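Side-chain contact in PBP domain-containing protein (Vibrio parahaemolyticus, PDB 3MUQ), which is of unknown function but, as a member of the periplasmic-binding-protein superfamily, probably binds a small ligand between two lobes: residues A[58-61]-A[65-68]. Numbering follows the deposited sequence.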
loop_
_atom_site.group_PDB
_atom_site.type_symbol
_atom_site.label_atom_id
_atom_site.label_comp_id
_atom_site.label_asym_id
_atom_site.label_seq_id
_atom_site.Cartn_x
_atom_site.Cartn_y
_atom_site.Cartn_z
ATOM N N VAL A 58 -16.394 -3.666 -4.119
ATOM C CA VAL A 58 -16.212 -2.479 -4.939
ATOM C C VAL A 58 -14.799 -1.912 -4.825
ATOM O O VAL A 58 -14.122 -2.067 -3.801
ATOM C CB VAL A 58 -17.209 -1.346 -4.565
ATOM C CG1 VAL A 58 -18.665 -1.806 -4.709
ATOM C CG2 VAL A 58 -16.934 -0.864 -3.160
HETATM N N MSE A 59 -14.357 -1.252 -5.887
HETATM C CA MSE A 59 -13.067 -0.578 -5.882
HETATM C C MSE A 59 -13.250 0.809 -6.464
HETATM O O MSE A 59 -13.536 0.943 -7.646
HETATM C CB MSE A 59 -12.061 -1.362 -6.722
HETATM C CG MSE A 59 -10.685 -0.694 -6.839
HETATM SE SE MSE A 59 -9.493 -1.675 -8.043
HETATM C CE MSE A 59 -9.436 -3.390 -7.078
ATOM N N THR A 60 -13.118 1.836 -5.634
ATOM C CA THR A 60 -13.277 3.207 -6.090
ATOM C C THR A 60 -12.163 4.084 -5.500
ATOM O O THR A 60 -11.335 3.617 -4.705
ATOM C CB THR A 60 -14.664 3.783 -5.699
ATOM O OG1 THR A 60 -14.846 3.671 -4.285
ATOM C CG2 THR A 60 -15.784 3.022 -6.387
ATOM N N HIS A 61 -12.141 5.350 -5.895
ATOM C CA HIS A 61 -11.160 6.291 -5.376
ATOM C C HIS A 61 -11.862 7.589 -4.986
ATOM O O HIS A 61 -11.534 8.660 -5.500
ATOM C CB HIS A 61 -10.051 6.528 -6.408
ATOM C CG HIS A 61 -10.559 6.848 -7.782
ATOM N ND1 HIS A 61 -10.881 5.875 -8.702
ATOM C CD2 HIS A 61 -10.800 8.035 -8.390
ATOM C CE1 HIS A 61 -11.301 6.445 -9.818
ATOM N NE2 HIS A 61 -11.261 7.754 -9.656
ATOM N N ALA A 65 -17.394 9.508 -0.473
ATOM C CA ALA A 65 -18.464 8.606 -0.846
ATOM C C ALA A 65 -18.264 7.235 -0.170
ATOM O O ALA A 65 -19.220 6.630 0.327
ATOM C CB ALA A 65 -18.538 8.481 -2.370
ATOM N N GLU A 66 -17.018 6.765 -0.120
ATOM C CA GLU A 66 -16.717 5.482 0.521
ATOM C C GLU A 66 -16.942 5.511 2.026
ATOM O O GLU A 66 -17.275 4.485 2.627
ATOM C CB GLU A 66 -15.276 5.043 0.228
ATOM C CG GLU A 66 -14.989 4.812 -1.255
ATOM C CD GLU A 66 -13.523 5.027 -1.596
ATOM O OE1 GLU A 66 -12.726 5.295 -0.658
ATOM O OE2 GLU A 66 -13.173 4.936 -2.798
ATOM N N GLY A 67 -16.725 6.672 2.640
ATOM C CA GLY A 67 -16.933 6.814 4.075
ATOM C C GLY A 67 -18.397 6.613 4.436
ATOM O O GLY A 67 -18.729 5.910 5.382
ATOM N N THR A 68 -19.276 7.236 3.661
ATOM C CA THR A 68 -20.717 7.067 3.829
ATOM C C THR A 68 -21.126 5.614 3.561
ATOM O O THR A 68 -21.911 5.016 4.312
ATOM C CB THR A 68 -21.455 7.981 2.846
ATOM O OG1 THR A 68 -21.113 9.343 3.123
ATOM C CG2 THR A 68 -22.956 7.805 2.960
#
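Thr-60, the last residue of strand 57-60, faces Glu-66 in helix 63-71 with their CA atoms 7.8 Å apart, the chain having turned from strand into helix within a few residues. The gap is spanned by side chains: Thr-60 OG1 donates a short hydrogen bond of 2.6 Å to Glu-66 OE2. It meets the carboxylate on its anti side, 17° out of the plane. With chi1 at 56°, the Thr-60 hydroxyl is flanked by its own N and C and points to the helix; the Glu-66 chain stretches out past CG (chi2 153°) to bring its carboxylate to the strand end. The side chains run past one another in opposite senses, and Glu-66 CG lies 3.2 Å from Thr-60 OG1. Glu-66 OE2 also accepts the backbone N-H of Ala-62, so one oxygen of this buried glutamate joins helix 63-71 to the strand end and to the connection that follows it. Thr-60 O lies 3.0 Å from Glu-66 OE2, two acceptors whose closeness is probably offset by these two donors. The other oxygen, OE1, is bonded by Gln-199 NE2, so both carboxylate oxygens are engaged. Gln-199 also pairs through its backbone with Thr-60. The contact thus links a strand of the PBP-superfamily domain's mixed sheet, lying between antiparallel strand 195-203 and parallel strand 6-12, to the helix directly following it; Leu-47 of helix 43-51 touches Val-58, Thr-60 and Ala-65.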